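Local atomic coordinates of bifunctional cytochrome P450/NADPH--P450 reductase (Deinococcus aerius, PDB entry 7F3H), a protein that probably acts as a self-sufficient monooxygenase, hydroxylating organic substrates at a heme iron with electrons passed from NADPH by its own reductase domain. Residues A[64-69]-A[398-403]; A[426-431]-A[451-456]; A[6-11]-A[43-48]. One frame throughout, in Å; residues are numbered along the deposited sequence.

The three contacts lie apart in the P450 heme domain. Contact 1 is a surface contact, yet its centre is nearest the centre of the chain, about 17 Å away, and one of its segments carries heme-pocket residues. Contacts 2 and 3, both partly buried, lie farther out at about 26 and 28 Å. Each involves an outermost strand of a sheet, but no element is shared: contact 2 pairs strand 426-429 with its antiparallel neighbour, whereas contact 3 lays an irregular, proline-rich chain against strand 43-48. Their chemistry differs accordingly: side-chain bonds between loops in contact 1, regular backbone bonds in contact 2, apolar packing with two irregular polar bonds in contact 3.

Contact 1: A[64-69]-A[398-403]; sequences ELTDER and FGNGMR. With HEM (protoporphyrin IX containing Fe), chain E.
Thr-66 and Glu-68 hold two successive points, Asn-400 and Met-402, of the loop that bears the cytochrome P450 signature FxxGxR, which leads to the cysteine that is the iron ligand in this family, here Cys-405. The loop begins at Phe-398, whose ring meets a pyrrole of the porphyrin obliquely, CE1 lying 3.6 Å from heme C3C; the backbone of Phe-398 is hydrogen-bonded to that of Cys-405. Gly-399 follows, its N 3.4 Å from the methyl carbon CMD of the heme, a close passage of bare backbone beside the macrocycle. At Asn-400 the chain turns its side chain from the heme to segment 64-69. With CG opposite the backbone N (chi1 -175°), the amide reaches Thr-66, and ND2 donates to Thr-66 O at 2.9 Å, in the carbonyl plane and on a lone pair. The other end of the amide, OD1, accepts from Lys-396 NZ and the Thr-66 hydroxyl is bonded to Val-62 O, so each of these polar ends has a partner outside the two segments. Gly-401, at a positive phi of 64°, brings its CA to 3.5 Å from Glu-68 OE1. The Glu-68 chain, extended beyond CG, reaches Met-402 N, which donates to OE1 at 3.0 Å and nearly straight (170°). The donor approaches on the syn side but out of the carboxylate plane, and its second reach, to OE2, is weak. Glu-68 thus fixes a backbone N-H one residue before Arg-403. That arginine bends at chi2 and chi3 away from segment 64-69 and toward a heme propionate, beside Trp-100 of helix 98-107. Its NE donates to propionate oxygen O2A of the heme at 2.7 Å.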
loop_
_atom_site.group_PDB
_atom_site.type_symbol
_atom_site.label_atom_id
_atom_site.label_comp_id
_atom_site.label_asym_id
_atom_site.label_seq_id
_atom_site.Cartn_x
_atom_site.Cartn_y
_atom_site.Cartn_z
ATOM N N GLU A 64 6.670 -8.003 20.433
ATOM C CA GLU A 64 5.701 -8.857 21.115
ATOM C C GLU A 64 4.398 -8.964 20.326
ATOM O O GLU A 64 3.876 -10.068 20.126
ATOM C CB GLU A 64 5.446 -8.334 22.522
ATOM C CG GLU A 64 6.684 -8.371 23.388
ATOM C CD GLU A 64 6.345 -8.313 24.848
ATOM O OE1 GLU A 64 6.471 -7.217 25.445
ATOM O OE2 GLU A 64 5.959 -9.370 25.409
ATOM N N LEU A 65 3.878 -7.825 19.834
ATOM C CA LEU A 65 2.609 -7.776 19.095
ATOM C C LEU A 65 2.679 -8.468 17.742
ATOM O O LEU A 65 1.623 -8.754 17.152
ATOM C CB LEU A 65 2.196 -6.325 18.848
ATOM C CG LEU A 65 1.853 -5.570 20.110
ATOM C CD1 LEU A 65 1.947 -4.105 19.807
ATOM C CD2 LEU A 65 0.448 -5.968 20.596
ATOM N N THR A 66 3.894 -8.715 17.252
ATOM C CA THR A 66 4.243 -9.402 16.016
ATOM C C THR A 66 4.344 -10.908 16.178
ATOM O O THR A 66 4.376 -11.634 15.180
ATOM C CB THR A 66 5.585 -8.808 15.478
ATOM O OG1 THR A 66 5.414 -7.461 14.981
ATOM C CG2 THR A 66 6.413 -9.730 14.559
ATOM N N ASP A 67 4.314 -11.403 17.414
ATOM C CA ASP A 67 4.375 -12.837 17.676
ATOM C C ASP A 67 3.007 -13.438 17.346
ATOM O O ASP A 67 2.038 -13.267 18.098
ATOM C CB ASP A 67 4.779 -13.041 19.135
ATOM C CG ASP A 67 5.055 -14.480 19.493
ATOM O OD1 ASP A 67 4.788 -15.401 18.674
ATOM O OD2 ASP A 67 5.512 -14.691 20.637
ATOM N N GLU A 68 2.923 -14.166 16.233
ATOM C CA GLU A 68 1.634 -14.672 15.792
ATOM C C GLU A 68 1.099 -15.766 16.714
ATOM O O GLU A 68 -0.036 -16.207 16.528
ATOM C CB GLU A 68 1.728 -15.183 14.351
ATOM C CG GLU A 68 1.670 -14.056 13.315
ATOM C CD GLU A 68 1.635 -14.525 11.847
ATOM O OE1 GLU A 68 2.554 -15.247 11.402
ATOM O OE2 GLU A 68 0.701 -14.127 11.121
ATOM N N ARG A 69 1.878 -16.218 17.704
ATOM C CA ARG A 69 1.313 -17.074 18.744
ATOM C C ARG A 69 0.460 -16.292 19.742
ATOM O O ARG A 69 -0.389 -16.885 20.412
ATOM C CB ARG A 69 2.438 -17.831 19.465
ATOM C CG ARG A 69 3.263 -18.716 18.505
ATOM C CD ARG A 69 4.633 -19.139 19.082
ATOM N NE ARG A 69 5.415 -17.969 19.453
ATOM C CZ ARG A 69 6.494 -17.978 20.237
ATOM N NH1 ARG A 69 6.964 -19.112 20.741
ATOM N NH2 ARG A 69 7.104 -16.830 20.515
ATOM N N PHE A 398 5.324 -3.673 4.921
ATOM C CA PHE A 398 4.615 -4.730 4.212
ATOM C C PHE A 398 4.002 -5.723 5.202
ATOM O O PHE A 398 3.983 -6.931 4.961
ATOM C CB PHE A 398 5.536 -5.409 3.193
ATOM C CG PHE A 398 5.960 -4.487 2.052
ATOM C CD1 PHE A 398 5.057 -4.132 1.044
ATOM C CD2 PHE A 398 7.234 -3.932 2.017
ATOM C CE1 PHE A 398 5.432 -3.286 0.005
ATOM C CE2 PHE A 398 7.628 -3.065 0.985
ATOM C CZ PHE A 398 6.725 -2.750 -0.031
ATOM N N GLY A 399 3.532 -5.223 6.361
ATOM C CA GLY A 399 2.834 -6.072 7.307
ATOM C C GLY A 399 3.746 -7.055 8.017
ATOM O O GLY A 399 4.968 -6.891 8.092
ATOM N N ASN A 400 3.125 -8.113 8.538
ATOM C CA ASN A 400 3.798 -9.012 9.460
ATOM C C ASN A 400 3.361 -10.463 9.263
ATOM O O ASN A 400 2.175 -10.741 9.033
ATOM C CB ASN A 400 3.520 -8.610 10.901
ATOM C CG ASN A 400 4.297 -9.449 11.879
ATOM O OD1 ASN A 400 5.513 -9.343 11.910
ATOM N ND2 ASN A 400 3.614 -10.292 12.670
ATOM N N GLY A 401 4.329 -11.378 9.372
ATOM C CA GLY A 401 4.089 -12.800 9.508
ATOM C C GLY A 401 3.410 -13.362 8.283
ATOM O O GLY A 401 3.620 -12.888 7.162
ATOM N N MET A 402 2.575 -14.386 8.512
ATOM C CA MET A 402 1.804 -15.011 7.438
ATOM C C MET A 402 0.894 -14.005 6.740
ATOM O O MET A 402 0.590 -14.164 5.552
ATOM C CB MET A 402 0.956 -16.169 7.989
ATOM C CG MET A 402 1.717 -17.421 8.402
ATOM S SD MET A 402 2.832 -18.035 7.134
ATOM C CE MET A 402 4.302 -18.310 8.118
ATOM N N ARG A 403 0.439 -12.980 7.467
ATOM C CA ARG A 403 -0.427 -11.934 6.937
ATOM C C ARG A 403 0.369 -10.752 6.355
ATOM O O ARG A 403 -0.125 -9.616 6.309
ATOM C CB ARG A 403 -1.392 -11.480 8.028
ATOM C CG ARG A 403 -2.226 -12.655 8.530
ATOM C CD ARG A 403 -2.845 -13.448 7.359
ATOM N NE ARG A 403 -3.797 -12.647 6.574
ATOM C CZ ARG A 403 -5.124 -12.658 6.728
ATOM N NH1 ARG A 403 -5.711 -13.439 7.618
ATOM N NH2 ARG A 403 -5.881 -11.896 5.966
HETATM C CHA HEM E . -1.239 -7.160 2.596
HETATM C CHB HEM E . -1.512 -7.376 -2.251
HETATM C CHC HEM E . 1.257 -3.377 -2.563
HETATM C CHD HEM E . 1.276 -3.006 2.271
HETATM C C1A HEM E . -1.543 -7.564 1.320
HETATM C C2A HEM E . -2.400 -8.679 0.975
HETATM C C3A HEM E . -2.458 -8.778 -0.363
HETATM C C4A HEM E . -1.697 -7.667 -0.913
HETATM C CMA HEM E . -3.250 -9.837 -1.172
HETATM C CAA HEM E . -3.017 -9.635 2.007
HETATM C CBA HEM E . -2.050 -10.814 2.171
HETATM C CGA HEM E . -2.593 -11.884 3.119
HETATM O O1A HEM E . -2.500 -13.079 2.724
HETATM O O2A HEM E . -3.209 -11.610 4.193
HETATM C C1B HEM E . -0.758 -6.345 -2.773
HETATM C C2B HEM E . -0.507 -6.081 -4.184
HETATM C C3B HEM E . 0.299 -5.007 -4.252
HETATM C C4B HEM E . 0.517 -4.520 -2.902
HETATM C CMB HEM E . -1.021 -6.968 -5.336
HETATM C CAB HEM E . 0.838 -4.222 -5.469
HETATM C CBB HEM E . 0.485 -4.443 -6.737
HETATM C C1C HEM E . 1.500 -2.908 -1.282
HETATM C C2C HEM E . 2.330 -1.757 -0.903
HETATM C C3C HEM E . 2.282 -1.696 0.441
HETATM C C4C HEM E . 1.495 -2.783 0.939
HETATM C CMC HEM E . 3.058 -0.797 -1.890
HETATM C CAC HEM E . 2.932 -0.748 1.437
HETATM C CBC HEM E . 3.732 0.237 1.054
HETATM C C1D HEM E . 0.594 -4.092 2.783
HETATM C C2D HEM E . 0.325 -4.346 4.196
HETATM C C3D HEM E . -0.358 -5.488 4.259
HETATM C C4D HEM E . -0.570 -5.999 2.920
HETATM C CMD HEM E . 0.757 -3.478 5.408
HETATM C CAD HEM E . -0.847 -6.120 5.549
HETATM C CBD HEM E . -2.190 -5.477 5.769
HETATM C CGD HEM E . -2.771 -5.875 7.084
HETATM O O1D HEM E . -4.009 -5.697 7.188
HETATM O O2D HEM E . -2.023 -6.353 7.999
HETATM N NA HEM E . -1.161 -6.957 0.143
HETATM N NB HEM E . -0.114 -5.389 -2.024
HETATM N NC HEM E . 0.998 -3.493 -0.127
HETATM N ND HEM E . 0.036 -5.121 2.041
HETATM FE FE HEM E . 0.042 -5.302 0.063
#

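Contact 2: A[426-431]-A[451-456]; sequences FALSDP and LRVRER
Ala-427 N donates to Arg-454 O at 2.8 Å with an N-H...O angle of 164°, and Arg-454 N returns a bond to Ala-427 O at 3.0 Å, which makes this a hydrogen-bonded pair of an antiparallel ladder. Strand 426-429, directly following helix 408-425, is an outer strand of a three-stranded sheet; strand 450-455 pairs on its other edge with strand 142-143. Two residues along, Arg-452 N donates to Ser-429 O at 2.9 Å. The non-hydrogen-bonded pair between them, Leu-428 with Val-453, sends both side chains out on one face, alongside each other, Leu-428 CD2 lying 3.8 Å from Val-453 CG1. The other methyl of Val-453, CG2, sits over one face of the Phe-426 ring, 4.1 Å from the centroid and 16° off the normal, a CH-pi contact. Helix 113-137 packs here through Val-131 and Trp-134, and Leu-280 and Leu-284 of helix 254-285 meet Leu-428. Beyond the strand end, Pro-431 CG lies over one face of the Arg-452 guanidinium, toward its rim, 3.7 Å from NE, while NE makes a salt bridge with Asp-141. The ladder therefore separates hydrocarbon facing the helices from a more polar side, where the nearby carboxylate probably balances the charge of Arg-452.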
loop_
_atom_site.group_PDB
_atom_site.type_symbol
_atom_site.label_atom_id
_atom_site.label_comp_id
_atom_site.label_asym_id
_atom_site.label_seq_id
_atom_site.Cartn_x
_atom_site.Cartn_y
_atom_site.Cartn_z
ATOM N N PHE A 426 12.784 12.677 -17.752
ATOM C CA PHE A 426 12.223 13.954 -17.302
ATOM C C PHE A 426 13.090 14.647 -16.263
ATOM O O PHE A 426 13.577 14.013 -15.318
ATOM C CB PHE A 426 10.804 13.715 -16.777
ATOM C CG PHE A 426 9.848 13.308 -17.866
ATOM C CD1 PHE A 426 9.807 14.025 -19.066
ATOM C CD2 PHE A 426 9.028 12.196 -17.725
ATOM C CE1 PHE A 426 8.942 13.652 -20.089
ATOM C CE2 PHE A 426 8.152 11.823 -18.732
ATOM C CZ PHE A 426 8.110 12.548 -19.921
ATOM N N ALA A 427 13.289 15.949 -16.471
ATOM C CA ALA A 427 13.678 16.891 -15.428
ATOM C C ALA A 427 12.441 17.272 -14.618
ATOM O O ALA A 427 11.477 17.815 -15.172
ATOM C CB ALA A 427 14.304 18.138 -16.039
ATOM N N LEU A 428 12.502 17.009 -13.305
ATOM C CA LEU A 428 11.430 17.296 -12.360
ATOM C C LEU A 428 11.498 18.745 -11.897
ATOM O O LEU A 428 12.588 19.324 -11.769
ATOM C CB LEU A 428 11.548 16.374 -11.143
ATOM C CG LEU A 428 11.463 14.846 -11.333
ATOM C CD1 LEU A 428 11.088 14.125 -10.008
ATOM C CD2 LEU A 428 10.493 14.425 -12.496
ATOM N N SER A 429 10.331 19.334 -11.659
ATOM C CA SER A 429 10.214 20.746 -11.352
ATOM C C SER A 429 8.998 20.960 -10.443
ATOM O O SER A 429 7.961 20.291 -10.592
ATOM C CB SER A 429 10.116 21.519 -12.670
ATOM O OG SER A 429 9.746 22.855 -12.478
ATOM N N ASP A 430 9.145 21.877 -9.481
ATOM C CA ASP A 430 8.145 22.151 -8.444
ATOM C C ASP A 430 7.682 23.598 -8.541
ATOM O O ASP A 430 8.285 24.484 -7.923
ATOM C CB ASP A 430 8.755 21.852 -7.073
ATOM C CG ASP A 430 7.817 22.149 -5.918
ATOM O OD1 ASP A 430 6.625 22.451 -6.152
ATOM O OD2 ASP A 430 8.291 22.057 -4.765
ATOM N N PRO A 431 6.636 23.901 -9.320
ATOM C CA PRO A 431 6.292 25.317 -9.571
ATOM C C PRO A 431 5.485 25.987 -8.480
ATOM O O PRO A 431 5.314 27.210 -8.546
ATOM C CB PRO A 431 5.465 25.259 -10.868
ATOM C CG PRO A 431 4.754 23.966 -10.771
ATOM C CD PRO A 431 5.746 22.992 -10.075
ATOM N N LEU A 451 3.479 18.620 -10.098
ATOM C CA LEU A 451 4.814 18.998 -10.539
ATOM C C LEU A 451 4.789 19.245 -12.041
ATOM O O LEU A 451 3.760 19.060 -12.701
ATOM C CB LEU A 451 5.868 17.935 -10.173
ATOM C CG LEU A 451 5.699 16.475 -10.586
ATOM C CD1 LEU A 451 6.073 16.270 -12.059
ATOM C CD2 LEU A 451 6.545 15.599 -9.674
ATOM N N ARG A 452 5.922 19.727 -12.569
ATOM C CA ARG A 452 6.122 19.901 -14.003
ATOM C C ARG A 452 7.360 19.143 -14.475
ATOM O O ARG A 452 8.334 18.994 -13.734
ATOM C CB ARG A 452 6.223 21.376 -14.354
ATOM C CG ARG A 452 4.854 21.952 -14.654
ATOM C CD ARG A 452 4.868 23.463 -14.687
ATOM N NE ARG A 452 3.576 23.958 -14.252
ATOM C CZ ARG A 452 3.305 25.233 -14.033
ATOM N NH1 ARG A 452 4.236 26.160 -14.224
ATOM N NH2 ARG A 452 2.100 25.581 -13.612
ATOM N N VAL A 453 7.317 18.627 -15.708
ATOM C CA VAL A 453 8.441 17.854 -16.234
ATOM C C VAL A 453 8.882 18.413 -17.582
ATOM O O VAL A 453 8.080 18.955 -18.357
ATOM C CB VAL A 453 8.139 16.339 -16.369
ATOM C CG1 VAL A 453 7.915 15.724 -15.021
ATOM C CG2 VAL A 453 6.964 16.070 -17.282
ATOM N N ARG A 454 10.184 18.269 -17.861
ATOM C CA ARG A 454 10.717 18.663 -19.160
ATOM C C ARG A 454 11.690 17.598 -19.657
ATOM O O ARG A 454 12.513 17.088 -18.891
ATOM C CB ARG A 454 11.402 20.042 -19.072
ATOM C CG ARG A 454 11.777 20.656 -20.414
ATOM C CD ARG A 454 13.082 21.483 -20.367
ATOM N NE ARG A 454 14.114 20.846 -19.545
ATOM C CZ ARG A 454 15.044 21.510 -18.862
ATOM N NH1 ARG A 454 15.010 22.851 -18.827
ATOM N NH2 ARG A 454 15.938 20.824 -18.125
ATOM N N GLU A 455 11.599 17.262 -20.947
ATOM C CA GLU A 455 12.534 16.304 -21.540
ATOM C C GLU A 455 13.982 16.660 -21.199
ATOM O O GLU A 455 14.419 17.794 -21.406
ATOM C CB GLU A 455 12.352 16.277 -23.058
ATOM C CG GLU A 455 11.443 15.170 -23.558
ATOM C CD GLU A 455 11.186 15.251 -25.063
ATOM O OE1 GLU A 455 11.184 14.186 -25.716
ATOM O OE2 GLU A 455 10.994 16.379 -25.593
ATOM N N ARG A 456 14.725 15.684 -20.681
ATOM C CA ARG A 456 16.150 15.886 -20.476
ATOM C C ARG A 456 16.868 15.961 -21.820
ATOM O O ARG A 456 16.659 15.122 -22.705
ATOM C CB ARG A 456 16.724 14.765 -19.610
ATOM C CG ARG A 456 16.185 14.778 -18.186
ATOM C CD ARG A 456 16.636 13.569 -17.411
ATOM N NE ARG A 456 18.041 13.690 -17.034
ATOM C CZ ARG A 456 18.855 12.664 -16.782
ATOM N NH1 ARG A 456 18.407 11.409 -16.852
ATOM N NH2 ARG A 456 20.123 12.906 -16.447
#

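Contact 3: A[6-11]-A[43-48]; sequences APIPSP and LFQLDI
Ile-8 stands against Leu-43 and Gln-45, fastening the proline-rich N-terminal chain to strand 43-48, an outermost strand of the five-stranded mixed sheet of the P450 fold. Its CB leads toward that strand, and beyond CB the isoleucine forks. CG2, opposite the backbone N, is the branch that drives in: it rests 3.7 Å from Gln-45 CB, equally near the carbonyl carbon of Phe-44, and 3.8 Å from Leu-43 CG. The longer branch runs past the leucine instead, CG1 and then the tip CD1 each passing Leu-43 CD1 at 4.2 Å, the two side chains lying roughly perpendicular. Pro-9 continues the packing with its ring, CD lying 4.0 Å from Leu-43 CD2. Pro-9 O receives a weak, bent hydrogen bond from Gln-45 N (2.8 Å, 128°), and Phe-44 CA adds a CA-H...O contact to that same oxygen. Ser-10 OG approaches Gln-45 O so closely that the exact length of this hydrogen bond is doubtful. At Pro-11 the ring meets strand 43-48 again, CD touching Leu-46 CD2 at 3.6 Å. Pro-9 and Pro-11 have no N-H to donate, and the directions from CA of Ile-8 to Pro-11 and from CA of Leu-43 to Leu-46 differ by 58°, which is consistent with the absence of regular strand pairing. On its sheet side, strand 43-48 makes backbone hydrogen bonds from Phe-44 and Leu-46 to strand 51-56; Ile-8 and Leu-43 also touch strand 349-351, and Pro-11, Phe-44 and Leu-46 pack together on Leu-35 of helix 28-38.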
loop_
_atom_site.group_PDB
_atom_site.type_symbol
_atom_site.label_atom_id
_atom_site.label_comp_id
_atom_site.label_asym_id
_atom_site.label_seq_id
_atom_site.Cartn_x
_atom_site.Cartn_y
_atom_site.Cartn_z
ATOM N N ALA A 6 0.790 -2.256 35.081
ATOM C CA ALA A 6 0.767 -0.815 34.843
ATOM C C ALA A 6 -0.375 -0.426 33.912
ATOM O O ALA A 6 -0.620 -1.118 32.913
ATOM C CB ALA A 6 2.089 -0.329 34.242
ATOM N N PRO A 7 -1.083 0.667 34.203
ATOM C CA PRO A 7 -2.118 1.139 33.265
ATOM C C PRO A 7 -1.471 1.651 31.983
ATOM O O PRO A 7 -0.404 2.267 32.007
ATOM C CB PRO A 7 -2.820 2.272 34.029
ATOM C CG PRO A 7 -1.779 2.752 35.019
ATOM C CD PRO A 7 -0.961 1.532 35.394
ATOM N N ILE A 8 -2.080 1.307 30.853
ATOM C CA ILE A 8 -1.584 1.821 29.574
ATOM C C ILE A 8 -1.697 3.341 29.583
ATOM O O ILE A 8 -2.765 3.882 29.936
ATOM C CB ILE A 8 -2.376 1.210 28.406
ATOM C CG1 ILE A 8 -2.143 -0.304 28.348
ATOM C CG2 ILE A 8 -1.999 1.881 27.099
ATOM C CD1 ILE A 8 -3.021 -1.027 27.381
ATOM N N PRO A 9 -0.642 4.080 29.254
ATOM C CA PRO A 9 -0.743 5.542 29.294
ATOM C C PRO A 9 -1.883 6.043 28.417
ATOM O O PRO A 9 -2.207 5.455 27.379
ATOM C CB PRO A 9 0.623 6.015 28.772
ATOM C CG PRO A 9 1.564 4.825 29.025
ATOM C CD PRO A 9 0.696 3.609 28.859
ATOM N N SER A 10 -2.498 7.145 28.862
ATOM C CA SER A 10 -3.602 7.771 28.172
ATOM C C SER A 10 -3.554 9.295 28.315
ATOM O O SER A 10 -3.280 9.798 29.412
ATOM C CB SER A 10 -4.931 7.211 28.688
ATOM O OG SER A 10 -5.964 7.435 27.733
ATOM N N PRO A 11 -3.768 10.051 27.237
ATOM C CA PRO A 11 -3.706 11.528 27.320
ATOM C C PRO A 11 -4.873 12.064 28.130
ATOM O O PRO A 11 -5.910 11.397 28.267
ATOM C CB PRO A 11 -3.829 11.967 25.852
ATOM C CG PRO A 11 -3.591 10.750 25.063
ATOM C CD PRO A 11 -4.091 9.618 25.869
ATOM N N LEU A 43 3.370 3.024 24.077
ATOM C CA LEU A 43 2.007 2.687 23.675
ATOM C C LEU A 43 1.067 3.608 24.459
ATOM O O LEU A 43 1.392 4.049 25.563
ATOM C CB LEU A 43 1.619 1.194 23.940
ATOM C CG LEU A 43 1.154 0.615 25.298
ATOM C CD1 LEU A 43 0.536 -0.816 25.220
ATOM C CD2 LEU A 43 2.122 0.739 26.438
ATOM N N PHE A 44 -0.112 3.871 23.901
ATOM C CA PHE A 44 -1.102 4.666 24.635
ATOM C C PHE A 44 -2.509 4.200 24.291
ATOM O O PHE A 44 -2.715 3.390 23.384
ATOM C CB PHE A 44 -0.957 6.180 24.392
ATOM C CG PHE A 44 -1.159 6.601 22.950
ATOM C CD1 PHE A 44 -2.433 6.662 22.392
ATOM C CD2 PHE A 44 -0.072 6.966 22.165
ATOM C CE1 PHE A 44 -2.616 7.039 21.090
ATOM C CE2 PHE A 44 -0.241 7.363 20.855
ATOM C CZ PHE A 44 -1.519 7.394 20.311
ATOM N N GLN A 45 -3.475 4.760 25.022
ATOM C CA GLN A 45 -4.879 4.349 25.032
ATOM C C GLN A 45 -5.785 5.573 24.861
ATOM O O GLN A 45 -5.541 6.610 25.478
ATOM C CB GLN A 45 -5.157 3.689 26.374
ATOM C CG GLN A 45 -6.254 2.706 26.465
ATOM C CD GLN A 45 -6.469 2.311 27.920
ATOM O OE1 GLN A 45 -5.757 2.787 28.812
ATOM N NE2 GLN A 45 -7.466 1.475 28.170
ATOM N N LEU A 46 -6.824 5.454 24.019
ATOM C CA LEU A 46 -7.874 6.454 23.811
ATOM C C LEU A 46 -9.264 5.866 24.003
ATOM O O LEU A 46 -9.459 4.666 23.775
ATOM C CB LEU A 46 -7.740 7.053 22.393
ATOM C CG LEU A 46 -6.503 7.859 21.965
ATOM C CD1 LEU A 46 -6.747 8.427 20.588
ATOM C CD2 LEU A 46 -6.174 8.984 22.947
ATOM N N ASP A 47 -10.258 6.703 24.401
ATOM C CA ASP A 47 -11.673 6.221 24.501
ATOM C C ASP A 47 -12.429 6.750 23.309
ATOM O O ASP A 47 -12.708 7.942 23.236
ATOM C CB ASP A 47 -12.544 6.624 25.690
ATOM C CG ASP A 47 -12.159 6.006 26.950
ATOM O OD1 ASP A 47 -11.409 5.004 26.950
ATOM O OD2 ASP A 47 -12.834 6.457 27.976
ATOM N N ILE A 48 -12.750 5.876 22.396
ATOM C CA ILE A 48 -13.524 6.205 21.223
ATOM C C ILE A 48 -14.950 5.718 21.413
ATOM O O ILE A 48 -15.223 4.518 21.307
ATOM C CB ILE A 48 -12.845 5.660 19.976
ATOM C CG1 ILE A 48 -11.484 6.349 19.947
ATOM C CG2 ILE A 48 -13.747 5.888 18.769
ATOM C CD1 ILE A 48 -11.616 7.901 19.913
#